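Local structure of 4-hydroxybutyrate coenzyme A transferase (Shewanella oneidensis, 2OAS) at residues 100-105 with 135-141; 42-48 with 65-69; 156-161 with 277-283. The protein probably transfers coenzyme A between short-chain carboxylic acids such as acetate and 4-hydroxybutyrate, and binds coenzyme A. All blocks are in the same frame, centred on the assembly; numbering follows the deposited sequence.

Interaction 1 of 3, residues 100-105 with 135-141; sequences VPKLFR and ATLAACQ
P101 and A138 bring together two parallel helices of the Rossmann-like N-terminal alpha/beta domain, 100-105 and 136-141, each leading to one of the neighbouring sheet strands 113-118 and 145-150. Their directions differ by 2° and their axes approach to 8.6 Å, a closeness that small residues allow. CB of A138 lies 3.7 Å from CB of P101, while the methyl of A135 touches both CG1 of V100 and CG of P101. The small side chains of A138 and A139 leave room for the F104 ring, which they meet obliquely: its CE2 is 3.9 Å from CB of A139, with O of A135 at the ring edge. W23 of the sheet meets the same ring edge-to-face, so the phenyl fills in where helices and sheet converge.

R105 serves the solvent side. Its chain bends at chi2 (148°), turning the guanidinium back across the gap so that one face rests on CB of A138, 3.5 Å from CZ. NH1 forms salt bridges with E287 and D285, which should limit the rotation of the group. NH2 passes CD1 of L137 and donates to OE1 of Q141 at 3.2 Å; OE1 lies near the guanidinium plane, but NH2 stands 40° out of the amide carbonyl plane.

Interaction 2 of 3, residues 42-48 with 65-69; sequences ALTLDNI and SLLGH
I48 and H69 join the two loops through their backbones: N of I48 donates to O of H69 at 2.9 Å, with a fairly straight N-H...O angle of 158°. The same oxygen also receives a CA-H...O contact from D46, whose CA is 3.5 Å away. Ahead of these residues both segments turn tightly. A42-T44 is a 3-10 turn closed by L45 N to A42 O; L66 to H69 is a type II beta turn closed by H69 N to L66 O. G68 holds the third position of that turn, where the positive phi (103°) would press a CB against the preceding carbonyl oxygen, so glycine suits it.

The imidazole of H69 carries most of the side-chain contact. Its CG is anti to its own carbonyl carbon (chi1 -56°), and this sends the ring up against the carbonyl-rich turn of 42-45. Its CD2 comes within 3.0 Å of L45 O, which lies at the ring edge near its plane, and L43 O approaches the ring obliquely. A flat, polarised ring suits a place bordered by carbonyl oxygens. Beside it, CD1 of L66 reaches CB of A42 at 3.7 Å and also meets CD2 of L43, the two leucines crossing at about a right angle.

I48 also bonds with the backbone of R71; one residue bonding to two that are two apart, H69 and R71, is the parallel-strand pattern, here starting 48-52 and 70-74 of the Rossmann-like sheet.

Interaction 3 of 3, residues 156-161 with 277-283; sequences RTHGDG and DNPAVIF
D277 and H158 form the polar centre of the contact: NE2 of H158 donates to OD1 of D277 at 2.8 Å, with the oxygen in the ring plane and the N-H...O angle at 158°. The carboxylate is turned 32° from the ring. OD1 has a second, weaker partner in R156, whose NH1 lies 3.4 Å away in a long salt bridge, the two planes being nearly perpendicular. R156 and D277 lie side by side, pointing the same way; in each, CG is anti to the backbone N. The backbones beneath are joined by a weak bond from D277 N to R156 O.

Farther along, the chains pair as short parallel strands. F283 N donates to H158 O at 2.8 Å, and D160 N to F283 O at 3.1 Å. Between these bonds stands G159, where a side chain would run into F283 O. CG2 of T157 lies over the face of the F283 ring, 3.8 Å from its centroid, a CH-pi contact. The H158 ring has CA of P279 over one face, also CH-pi, and CD1 of I282 packs against CB of H158.

Outside this shell, an Asx turn, A280 N to N278 OD1, shapes the bend that presents P279; D122 pairs with NH2 of R156; G130 and S128 bond OG1 of T157. Strand 281-283 lies between 158-159 and 260-262 in a small three-stranded parallel sheet.

With one carboxylate oxygen facing both an arginine and an imidazole N-H, D277 is probably ionised, and its charge would favour protonation of H158.

Along the chain the contacts come in series: interaction 2 closes first, then interaction 1, then interaction 3. Interactions 1 and 2 belong to the N-terminal eight-stranded parallel sheet, interaction 2 at the start of strands 48-52 and 70-74 and interaction 1 between the helices before strands 113-118 and 145-150; their centres are about 25 Å apart. Interaction 3, about 37 Å from interaction 2 between centres, joins a part of the N-terminal half of the chain to one more than a hundred residues later, through a separate small parallel sheet. Interactions 1 and 3 touch, with CD2 of L137 3.5 Å from O of D160, so the helix pair adjoins that strand pairing.

Interaction 1 of 3, residues 100-105 with 135-141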
ATOM      1  N   VAL A 100      -9.210  -4.221  10.162  1.00 35.55           N
ATOM      2  CA  VAL A 100     -10.512  -4.349  10.790  1.00 34.33           C
ATOM      3  C   VAL A 100     -10.422  -4.615  12.291  1.00 35.10           C
ATOM      4  O   VAL A 100     -11.132  -3.995  13.068  1.00 33.15           O
ATOM      5  CB  VAL A 100     -11.335  -5.445  10.115  1.00 34.26           C
ATOM      6  CG1 VAL A 100     -12.733  -5.486  10.699  1.00 31.87           C
ATOM      7  CG2 VAL A 100     -11.389  -5.185   8.609  1.00 33.22           C
ATOM      8  N   PRO A 101      -9.556  -5.543  12.722  1.00 37.04           N
ATOM      9  CA  PRO A 101      -9.418  -5.850  14.154  1.00 38.34           C
ATOM     10  C   PRO A 101      -9.034  -4.611  14.949  1.00 39.09           C
ATOM     11  O   PRO A 101      -9.508  -4.401  16.070  1.00 38.66           O
ATOM     12  CB  PRO A 101      -8.311  -6.893  14.181  1.00 37.03           C
ATOM     13  CG  PRO A 101      -8.517  -7.615  12.906  1.00 38.84           C
ATOM     14  CD  PRO A 101      -8.733  -6.463  11.926  1.00 38.71           C
ATOM     15  N   LYS A 102      -8.180  -3.788  14.351  1.00 39.18           N
ATOM     16  CA  LYS A 102      -7.724  -2.559  14.991  1.00 40.47           C
ATOM     17  C   LYS A 102      -8.851  -1.527  15.133  1.00 40.91           C
ATOM     18  O   LYS A 102      -8.916  -0.798  16.129  1.00 40.41           O
ATOM     19  CB  LYS A 102      -6.562  -1.940  14.201  1.00 42.11           C
ATOM     20  CG  LYS A 102      -6.194  -0.530  14.660  1.00 44.24           C
ATOM     21  CD  LYS A 102      -5.916   0.414  13.463  1.00 46.47           C
ATOM     22  CE  LYS A 102      -5.842   1.892  13.927  1.00 48.58           C
ATOM     23  NZ  LYS A 102      -5.442   2.887  12.867  1.00 48.28           N
ATOM     24  N   LEU A 103      -9.723  -1.451  14.126  1.00 39.47           N
ATOM     25  CA  LEU A 103     -10.851  -0.519  14.140  1.00 37.04           C
ATOM     26  C   LEU A 103     -11.757  -0.867  15.315  1.00 36.62           C
ATOM     27  O   LEU A 103     -12.361   0.007  15.944  1.00 35.86           O
ATOM     28  CB  LEU A 103     -11.649  -0.628  12.835  1.00 36.79           C
ATOM     29  CG  LEU A 103     -12.667   0.480  12.538  1.00 37.46           C
ATOM     30  CD1 LEU A 103     -11.916   1.737  12.143  1.00 36.73           C
ATOM     31  CD2 LEU A 103     -13.584   0.074  11.405  1.00 36.68           C
ATOM     32  N   PHE A 104     -11.861  -2.158  15.607  1.00 37.21           N
ATOM     33  CA  PHE A 104     -12.693  -2.591  16.713  1.00 37.62           C
ATOM     34  C   PHE A 104     -11.975  -2.360  18.026  1.00 38.75           C
ATOM     35  O   PHE A 104     -12.501  -1.691  18.916  1.00 39.27           O
ATOM     36  CB  PHE A 104     -13.057  -4.069  16.591  1.00 35.44           C
ATOM     37  CG  PHE A 104     -13.906  -4.394  15.406  1.00 34.12           C
ATOM     38  CD1 PHE A 104     -14.660  -3.408  14.775  1.00 35.62           C
ATOM     39  CD2 PHE A 104     -13.966  -5.697  14.927  1.00 34.17           C
ATOM     40  CE1 PHE A 104     -15.461  -3.708  13.674  1.00 34.33           C
ATOM     41  CE2 PHE A 104     -14.767  -6.018  13.829  1.00 34.37           C
ATOM     42  CZ  PHE A 104     -15.518  -5.018  13.197  1.00 33.97           C
ATOM     43  N   ARG A 105     -10.765  -2.898  18.143  1.00 39.52           N
ATOM     44  CA  ARG A 105     -10.000  -2.755  19.382  1.00 40.21           C
ATOM     45  C   ARG A 105      -9.709  -1.317  19.798  1.00 40.75           C
ATOM     46  O   ARG A 105      -9.770  -0.997  20.983  1.00 41.17           O
ATOM     47  CB  ARG A 105      -8.699  -3.562  19.289  1.00 40.36           C
ATOM     48  CG  ARG A 105      -8.923  -5.047  19.578  1.00 40.38           C
ATOM     49  CD  ARG A 105      -7.984  -5.964  18.810  1.00 39.10           C
ATOM     50  NE  ARG A 105      -8.285  -7.356  19.129  1.00 39.18           N
ATOM     51  CZ  ARG A 105      -7.824  -8.409  18.462  1.00 39.51           C
ATOM     52  NH1 ARG A 105      -7.023  -8.257  17.414  1.00 37.55           N
ATOM     53  NH2 ARG A 105      -8.177  -9.623  18.858  1.00 40.66           N
ATOM     54  N   ALA A 135     -11.734 -11.425  11.653  1.00 34.56           N
ATOM     55  CA  ALA A 135     -11.828 -10.319  12.590  1.00 33.32           C
ATOM     56  C   ALA A 135     -12.920 -10.497  13.620  1.00 33.56           C
ATOM     57  O   ALA A 135     -13.167  -9.600  14.436  1.00 33.01           O
ATOM     58  CB  ALA A 135     -12.065  -9.034  11.833  1.00 34.88           C
ATOM     59  N   THR A 136     -13.574 -11.651  13.601  1.00 33.46           N
ATOM     60  CA  THR A 136     -14.654 -11.923  14.546  1.00 32.53           C
ATOM     61  C   THR A 136     -14.096 -12.022  15.974  1.00 31.74           C
ATOM     62  O   THR A 136     -14.723 -11.565  16.935  1.00 30.31           O
ATOM     63  CB  THR A 136     -15.454 -13.201  14.108  1.00 31.62           C
ATOM     64  OG1 THR A 136     -16.362 -13.587  15.143  1.00 31.59           O
ATOM     65  CG2 THR A 136     -14.516 -14.341  13.788  1.00 33.17           C
ATOM     66  N   LEU A 137     -12.895 -12.576  16.102  1.00 32.08           N
ATOM     67  CA  LEU A 137     -12.247 -12.720  17.403  1.00 31.70           C
ATOM     68  C   LEU A 137     -12.107 -11.338  18.045  1.00 31.59           C
ATOM     69  O   LEU A 137     -12.380 -11.155  19.238  1.00 30.75           O
ATOM     70  CB  LEU A 137     -10.881 -13.380  17.204  1.00 33.36           C
ATOM     71  CG  LEU A 137     -10.078 -13.828  18.424  1.00 34.73           C
ATOM     72  CD1 LEU A 137      -9.411 -12.640  19.045  1.00 37.27           C
ATOM     73  CD2 LEU A 137     -10.989 -14.536  19.416  1.00 36.42           C
ATOM     74  N   ALA A 138     -11.706 -10.359  17.235  1.00 31.31           N
ATOM     75  CA  ALA A 138     -11.543  -8.980  17.692  1.00 31.14           C
ATOM     76  C   ALA A 138     -12.908  -8.365  18.006  1.00 31.10           C
ATOM     77  O   ALA A 138     -13.056  -7.573  18.950  1.00 28.62           O
ATOM     78  CB  ALA A 138     -10.827  -8.166  16.618  1.00 32.51           C
ATOM     79  N   ALA A 139     -13.911  -8.744  17.211  1.00 31.48           N
ATOM     80  CA  ALA A 139     -15.279  -8.251  17.400  1.00 30.96           C
ATOM     81  C   ALA A 139     -15.824  -8.800  18.716  1.00 30.97           C
ATOM     82  O   ALA A 139     -16.485  -8.092  19.472  1.00 28.81           O
ATOM     83  CB  ALA A 139     -16.157  -8.692  16.235  1.00 30.13           C
ATOM     84  N   CYS A 140     -15.549 -10.069  18.986  1.00 32.38           N
ATOM     85  CA  CYS A 140     -16.025 -10.679  20.232  1.00 34.05           C
ATOM     86  C   CYS A 140     -15.358 -10.046  21.445  1.00 34.37           C
ATOM     87  O   CYS A 140     -15.884 -10.116  22.550  1.00 34.84           O
ATOM     88  CB  CYS A 140     -15.746 -12.178  20.242  1.00 33.42           C
ATOM     89  SG  CYS A 140     -16.797 -13.088  19.126  1.00 35.03           S
ATOM     90  N   GLN A 141     -14.204  -9.423  21.227  1.00 35.23           N
ATOM     91  CA  GLN A 141     -13.469  -8.794  22.310  1.00 36.28           C
ATOM     92  C   GLN A 141     -14.150  -7.503  22.762  1.00 36.06           C
ATOM     93  O   GLN A 141     -14.318  -7.254  23.954  1.00 35.32           O
ATOM     94  CB  GLN A 141     -12.026  -8.485  21.872  1.00 39.46           C
ATOM     95  CG  GLN A 141     -10.921  -9.178  22.692  1.00 43.49           C
ATOM     96  CD  GLN A 141     -10.528 -10.568  22.131  1.00 46.54           C
ATOM     97  OE1 GLN A 141      -9.441 -10.742  21.540  1.00 45.27           O
ATOM     98  NE2 GLN A 141     -11.421 -11.557  22.310  1.00 46.78           N
TER

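Interaction 2 of 3, residues 42-48 with 65-69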
ATOM      1  N   ALA A  42     -35.920  -8.660  13.435  1.00 36.55           N
ATOM      2  CA  ALA A  42     -35.543  -7.304  13.066  1.00 38.09           C
ATOM      3  C   ALA A  42     -36.733  -6.507  12.541  1.00 38.32           C
ATOM      4  O   ALA A  42     -36.714  -5.281  12.553  1.00 39.06           O
ATOM      5  CB  ALA A  42     -34.445  -7.337  12.012  1.00 36.13           C
ATOM      6  N   LEU A  43     -37.767  -7.206  12.081  1.00 38.18           N
ATOM      7  CA  LEU A  43     -38.952  -6.541  11.554  1.00 38.26           C
ATOM      8  C   LEU A  43     -39.644  -5.680  12.594  1.00 38.85           C
ATOM      9  O   LEU A  43     -40.391  -4.762  12.245  1.00 39.46           O
ATOM     10  CB  LEU A  43     -39.936  -7.565  11.000  1.00 36.60           C
ATOM     11  CG  LEU A  43     -39.440  -8.331   9.772  1.00 35.61           C
ATOM     12  CD1 LEU A  43     -40.524  -9.274   9.300  1.00 34.71           C
ATOM     13  CD2 LEU A  43     -39.066  -7.357   8.671  1.00 32.88           C
ATOM     14  N   THR A  44     -39.384  -5.980  13.865  1.00 39.54           N
ATOM     15  CA  THR A  44     -39.966  -5.250  14.989  1.00 39.40           C
ATOM     16  C   THR A  44     -38.995  -4.188  15.509  1.00 40.73           C
ATOM     17  O   THR A  44     -39.321  -3.432  16.424  1.00 42.06           O
ATOM     18  CB  THR A  44     -40.293  -6.197  16.162  1.00 39.82           C
ATOM     19  OG1 THR A  44     -39.092  -6.505  16.886  1.00 41.38           O
ATOM     20  CG2 THR A  44     -40.906  -7.494  15.649  1.00 38.22           C
ATOM     21  N   LEU A  45     -37.799  -4.134  14.929  1.00 41.07           N
ATOM     22  CA  LEU A  45     -36.789  -3.173  15.363  1.00 41.53           C
ATOM     23  C   LEU A  45     -36.561  -2.123  14.286  1.00 42.45           C
ATOM     24  O   LEU A  45     -37.296  -2.055  13.304  1.00 41.80           O
ATOM     25  CB  LEU A  45     -35.463  -3.891  15.632  1.00 40.83           C
ATOM     26  CG  LEU A  45     -35.474  -5.182  16.453  1.00 41.24           C
ATOM     27  CD1 LEU A  45     -34.078  -5.795  16.469  1.00 39.47           C
ATOM     28  CD2 LEU A  45     -35.949  -4.889  17.857  1.00 40.59           C
ATOM     29  N   ASP A  46     -35.547  -1.291  14.486  1.00 44.14           N
ATOM     30  CA  ASP A  46     -35.188  -0.297  13.489  1.00 45.85           C
ATOM     31  C   ASP A  46     -33.808   0.248  13.798  1.00 44.54           C
ATOM     32  O   ASP A  46     -33.265   0.038  14.888  1.00 42.88           O
ATOM     33  CB  ASP A  46     -36.202   0.852  13.430  1.00 50.12           C
ATOM     34  CG  ASP A  46     -36.210   1.679  14.683  1.00 53.58           C
ATOM     35  OD1 ASP A  46     -36.778   2.802  14.666  1.00 54.21           O
ATOM     36  OD2 ASP A  46     -35.643   1.191  15.690  1.00 57.10           O
ATOM     37  N   ASN A  47     -33.244   0.939  12.818  1.00 44.25           N
ATOM     38  CA  ASN A  47     -31.927   1.530  12.954  1.00 43.75           C
ATOM     39  C   ASN A  47     -30.891   0.481  13.304  1.00 43.06           C
ATOM     40  O   ASN A  47     -29.970   0.746  14.074  1.00 43.97           O
ATOM     41  CB  ASN A  47     -31.937   2.612  14.026  1.00 45.79           C
ATOM     42  CG  ASN A  47     -33.071   3.591  13.843  1.00 48.07           C
ATOM     43  OD1 ASN A  47     -33.302   4.098  12.740  1.00 49.83           O
ATOM     44  ND2 ASN A  47     -33.795   3.866  14.931  1.00 49.31           N
ATOM     45  N   ILE A  48     -31.041  -0.712  12.739  1.00 40.52           N
ATOM     46  CA  ILE A  48     -30.095  -1.787  12.985  1.00 39.27           C
ATOM     47  C   ILE A  48     -29.028  -1.790  11.896  1.00 37.43           C
ATOM     48  O   ILE A  48     -29.349  -1.892  10.722  1.00 36.42           O
ATOM     49  CB  ILE A  48     -30.786  -3.170  12.981  1.00 40.07           C
ATOM     50  CG1 ILE A  48     -31.753  -3.278  14.166  1.00 39.06           C
ATOM     51  CG2 ILE A  48     -29.740  -4.279  13.051  1.00 38.65           C
ATOM     52  CD1 ILE A  48     -31.099  -3.177  15.526  1.00 37.57           C
ATOM     53  N   SER A  65     -38.154  -6.375   2.638  1.00 43.14           N
ATOM     54  CA  SER A  65     -38.898  -6.205   3.870  1.00 43.42           C
ATOM     55  C   SER A  65     -38.024  -5.685   5.012  1.00 43.30           C
ATOM     56  O   SER A  65     -38.544  -5.137   5.979  1.00 44.04           O
ATOM     57  CB  SER A  65     -39.564  -7.523   4.275  1.00 41.26           C
ATOM     58  OG  SER A  65     -38.613  -8.557   4.423  1.00 39.45           O
ATOM     59  N   LEU A  66     -36.708  -5.842   4.913  1.00 43.34           N
ATOM     60  CA  LEU A  66     -35.832  -5.348   5.982  1.00 44.83           C
ATOM     61  C   LEU A  66     -35.423  -3.891   5.804  1.00 45.48           C
ATOM     62  O   LEU A  66     -34.787  -3.311   6.689  1.00 45.81           O
ATOM     63  CB  LEU A  66     -34.570  -6.201   6.100  1.00 45.03           C
ATOM     64  CG  LEU A  66     -34.577  -7.524   6.882  1.00 44.22           C
ATOM     65  CD1 LEU A  66     -34.996  -7.253   8.312  1.00 44.39           C
ATOM     66  CD2 LEU A  66     -35.511  -8.515   6.246  1.00 45.59           C
ATOM     67  N   LEU A  67     -35.784  -3.297   4.665  1.00 46.12           N
ATOM     68  CA  LEU A  67     -35.429  -1.906   4.406  1.00 47.02           C
ATOM     69  C   LEU A  67     -36.132  -1.011   5.411  1.00 46.99           C
ATOM     70  O   LEU A  67     -37.361  -1.028   5.527  1.00 46.85           O
ATOM     71  CB  LEU A  67     -35.815  -1.504   2.979  1.00 48.27           C
ATOM     72  CG  LEU A  67     -35.112  -2.254   1.850  1.00 50.10           C
ATOM     73  CD1 LEU A  67     -35.670  -1.805   0.518  1.00 50.72           C
ATOM     74  CD2 LEU A  67     -33.605  -2.013   1.914  1.00 50.90           C
ATOM     75  N   GLY A  68     -35.346  -0.227   6.137  1.00 46.67           N
ATOM     76  CA  GLY A  68     -35.922   0.649   7.134  1.00 45.30           C
ATOM     77  C   GLY A  68     -35.715   0.073   8.521  1.00 44.72           C
ATOM     78  O   GLY A  68     -35.783   0.801   9.516  1.00 46.61           O
ATOM     79  N   HIS A  69     -35.473  -1.230   8.596  1.00 42.90           N
ATOM     80  CA  HIS A  69     -35.239  -1.861   9.886  1.00 42.93           C
ATOM     81  C   HIS A  69     -33.756  -2.168  10.065  1.00 41.82           C
ATOM     82  O   HIS A  69     -33.175  -1.902  11.113  1.00 41.33           O
ATOM     83  CB  HIS A  69     -36.050  -3.154  10.014  1.00 42.59           C
ATOM     84  CG  HIS A  69     -37.519  -2.966   9.815  1.00 43.51           C
ATOM     85  ND1 HIS A  69     -38.081  -2.782   8.569  1.00 45.52           N
ATOM     86  CD2 HIS A  69     -38.540  -2.911  10.701  1.00 43.12           C
ATOM     87  CE1 HIS A  69     -39.387  -2.623   8.695  1.00 44.40           C
ATOM     88  NE2 HIS A  69     -39.691  -2.698   9.979  1.00 44.63           N
TER

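Interaction 3 of 3, residues 156-161 with 277-283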
ATOM      1  N   ARG A 156     -13.472 -27.895  15.267  1.00 32.82           N
ATOM      2  CA  ARG A 156     -12.721 -27.286  16.372  1.00 31.14           C
ATOM      3  C   ARG A 156     -11.325 -26.934  15.885  1.00 30.73           C
ATOM      4  O   ARG A 156     -10.361 -27.637  16.188  1.00 32.82           O
ATOM      5  CB  ARG A 156     -12.626 -28.291  17.518  1.00 31.76           C
ATOM      6  CG  ARG A 156     -11.942 -27.807  18.786  1.00 32.46           C
ATOM      7  CD  ARG A 156     -12.109 -28.871  19.851  1.00 32.48           C
ATOM      8  NE  ARG A 156     -11.734 -28.438  21.185  1.00 33.60           N
ATOM      9  CZ  ARG A 156     -10.558 -28.687  21.755  1.00 33.28           C
ATOM     10  NH1 ARG A 156      -9.630 -29.368  21.089  1.00 27.35           N
ATOM     11  NH2 ARG A 156     -10.327 -28.268  23.000  1.00 29.97           N
ATOM     12  N   THR A 157     -11.217 -25.838  15.141  1.00 29.18           N
ATOM     13  CA  THR A 157      -9.947 -25.399  14.578  1.00 29.12           C
ATOM     14  C   THR A 157      -8.904 -24.979  15.605  1.00 29.90           C
ATOM     15  O   THR A 157      -9.245 -24.470  16.672  1.00 30.26           O
ATOM     16  CB  THR A 157     -10.142 -24.207  13.591  1.00 29.05           C
ATOM     17  OG1 THR A 157     -10.706 -23.086  14.288  1.00 27.07           O
ATOM     18  CG2 THR A 157     -11.070 -24.603  12.445  1.00 31.11           C
ATOM     19  N   HIS A 158      -7.629 -25.181  15.275  1.00 30.27           N
ATOM     20  CA  HIS A 158      -6.553 -24.776  16.171  1.00 30.52           C
ATOM     21  C   HIS A 158      -6.098 -23.372  15.837  1.00 30.25           C
ATOM     22  O   HIS A 158      -6.236 -22.925  14.703  1.00 30.16           O
ATOM     23  CB  HIS A 158      -5.364 -25.726  16.089  1.00 32.21           C
ATOM     24  CG  HIS A 158      -5.550 -26.981  16.870  1.00 33.94           C
ATOM     25  ND1 HIS A 158      -4.575 -27.489  17.702  1.00 36.01           N
ATOM     26  CD2 HIS A 158      -6.606 -27.822  16.968  1.00 34.08           C
ATOM     27  CE1 HIS A 158      -5.024 -28.590  18.281  1.00 35.39           C
ATOM     28  NE2 HIS A 158      -6.254 -28.813  17.854  1.00 34.51           N
ATOM     29  N   GLY A 159      -5.558 -22.682  16.838  1.00 30.45           N
ATOM     30  CA  GLY A 159      -5.114 -21.313  16.645  1.00 30.06           C
ATOM     31  C   GLY A 159      -5.799 -20.359  17.617  1.00 30.20           C
ATOM     32  O   GLY A 159      -5.990 -20.700  18.785  1.00 30.78           O
ATOM     33  N   ASP A 160      -6.187 -19.176  17.152  1.00 30.52           N
ATOM     34  CA  ASP A 160      -6.827 -18.214  18.043  1.00 31.84           C
ATOM     35  C   ASP A 160      -8.347 -18.214  18.054  1.00 33.49           C
ATOM     36  O   ASP A 160      -8.951 -17.307  18.611  1.00 35.96           O
ATOM     37  CB  ASP A 160      -6.355 -16.802  17.713  1.00 33.94           C
ATOM     38  CG  ASP A 160      -4.859 -16.726  17.486  1.00 35.79           C
ATOM     39  OD1 ASP A 160      -4.094 -17.344  18.280  1.00 35.15           O
ATOM     40  OD2 ASP A 160      -4.452 -16.039  16.519  1.00 32.53           O
ATOM     41  N   GLY A 161      -8.972 -19.223  17.461  1.00 33.48           N
ATOM     42  CA  GLY A 161     -10.422 -19.254  17.437  1.00 32.87           C
ATOM     43  C   GLY A 161     -11.125 -19.691  18.709  1.00 33.83           C
ATOM     44  O   GLY A 161     -12.350 -19.788  18.722  1.00 35.84           O
ATOM     45  N   ASP A 277      -9.896 -29.930  14.462  1.00 32.80           N
ATOM     46  CA  ASP A 277      -9.020 -30.307  15.559  1.00 33.50           C
ATOM     47  C   ASP A 277      -7.685 -30.832  15.056  1.00 33.14           C
ATOM     48  O   ASP A 277      -7.146 -31.776  15.619  1.00 33.32           O
ATOM     49  CB  ASP A 277      -9.728 -31.375  16.412  1.00 35.55           C
ATOM     50  CG  ASP A 277      -9.139 -31.511  17.808  1.00 37.50           C
ATOM     51  OD1 ASP A 277      -8.321 -30.653  18.210  1.00 38.83           O
ATOM     52  OD2 ASP A 277      -9.511 -32.481  18.516  1.00 38.73           O
ATOM     53  N   ASN A 278      -7.152 -30.209  14.004  1.00 32.28           N
ATOM     54  CA  ASN A 278      -5.875 -30.616  13.414  1.00 31.20           C
ATOM     55  C   ASN A 278      -4.718 -29.725  13.849  1.00 31.93           C
ATOM     56  O   ASN A 278      -4.590 -28.582  13.392  1.00 32.10           O
ATOM     57  CB  ASN A 278      -5.961 -30.598  11.888  1.00 30.52           C
ATOM     58  CG  ASN A 278      -4.794 -31.307  11.223  1.00 30.93           C
ATOM     59  OD1 ASN A 278      -3.700 -31.401  11.783  1.00 32.84           O
ATOM     60  ND2 ASN A 278      -5.017 -31.804  10.013  1.00 30.30           N
ATOM     61  N   PRO A 279      -3.829 -30.249  14.715  1.00 31.86           N
ATOM     62  CA  PRO A 279      -2.670 -29.509  15.225  1.00 31.57           C
ATOM     63  C   PRO A 279      -1.807 -28.883  14.134  1.00 30.97           C
ATOM     64  O   PRO A 279      -1.127 -27.884  14.374  1.00 33.13           O
ATOM     65  CB  PRO A 279      -1.891 -30.571  15.997  1.00 31.14           C
ATOM     66  CG  PRO A 279      -2.932 -31.510  16.430  1.00 31.78           C
ATOM     67  CD  PRO A 279      -3.818 -31.626  15.217  1.00 31.79           C
ATOM     68  N   ALA A 280      -1.820 -29.474  12.947  1.00 29.15           N
ATOM     69  CA  ALA A 280      -1.002 -28.959  11.859  1.00 29.94           C
ATOM     70  C   ALA A 280      -1.613 -27.752  11.138  1.00 29.42           C
ATOM     71  O   ALA A 280      -0.917 -27.071  10.390  1.00 29.11           O
ATOM     72  CB  ALA A 280      -0.700 -30.080  10.855  1.00 28.47           C
ATOM     73  N   VAL A 281      -2.897 -27.484  11.373  1.00 28.98           N
ATOM     74  CA  VAL A 281      -3.559 -26.349  10.730  1.00 29.74           C
ATOM     75  C   VAL A 281      -3.890 -25.269  11.748  1.00 30.93           C
ATOM     76  O   VAL A 281      -4.640 -25.494  12.697  1.00 33.32           O
ATOM     77  CB  VAL A 281      -4.869 -26.770   9.995  1.00 29.37           C
ATOM     78  CG1 VAL A 281      -5.436 -25.590   9.214  1.00 26.30           C
ATOM     79  CG2 VAL A 281      -4.594 -27.938   9.050  1.00 27.86           C
ATOM     80  N   ILE A 282      -3.327 -24.088  11.545  1.00 30.96           N
ATOM     81  CA  ILE A 282      -3.550 -22.983  12.450  1.00 31.58           C
ATOM     82  C   ILE A 282      -4.306 -21.807  11.831  1.00 32.14           C
ATOM     83  O   ILE A 282      -3.841 -21.164  10.883  1.00 30.66           O
ATOM     84  CB  ILE A 282      -2.217 -22.467  13.004  1.00 33.28           C
ATOM     85  CG1 ILE A 282      -1.511 -23.593  13.766  1.00 35.08           C
ATOM     86  CG2 ILE A 282      -2.456 -21.250  13.903  1.00 33.07           C
ATOM     87  CD1 ILE A 282      -2.320 -24.159  14.928  1.00 36.10           C
ATOM     88  N   PHE A 283      -5.486 -21.550  12.380  1.00 33.28           N
ATOM     89  CA  PHE A 283      -6.330 -20.459  11.954  1.00 34.42           C
ATOM     90  C   PHE A 283      -5.940 -19.316  12.859  1.00 36.82           C
ATOM     91  O   PHE A 283      -6.227 -19.313  14.053  1.00 36.75           O
ATOM     92  CB  PHE A 283      -7.815 -20.796  12.150  1.00 32.07           C
ATOM     93  CG  PHE A 283      -8.357 -21.745  11.123  1.00 30.08           C
ATOM     94  CD1 PHE A 283      -7.988 -23.086  11.123  1.00 29.25           C
ATOM     95  CD2 PHE A 283      -9.210 -21.282  10.118  1.00 31.47           C
ATOM     96  CE1 PHE A 283      -8.444 -23.947  10.142  1.00 28.60           C
ATOM     97  CE2 PHE A 283      -9.670 -22.140   9.130  1.00 29.44           C
ATOM     98  CZ  PHE A 283      -9.293 -23.478   9.143  1.00 29.21           C
TER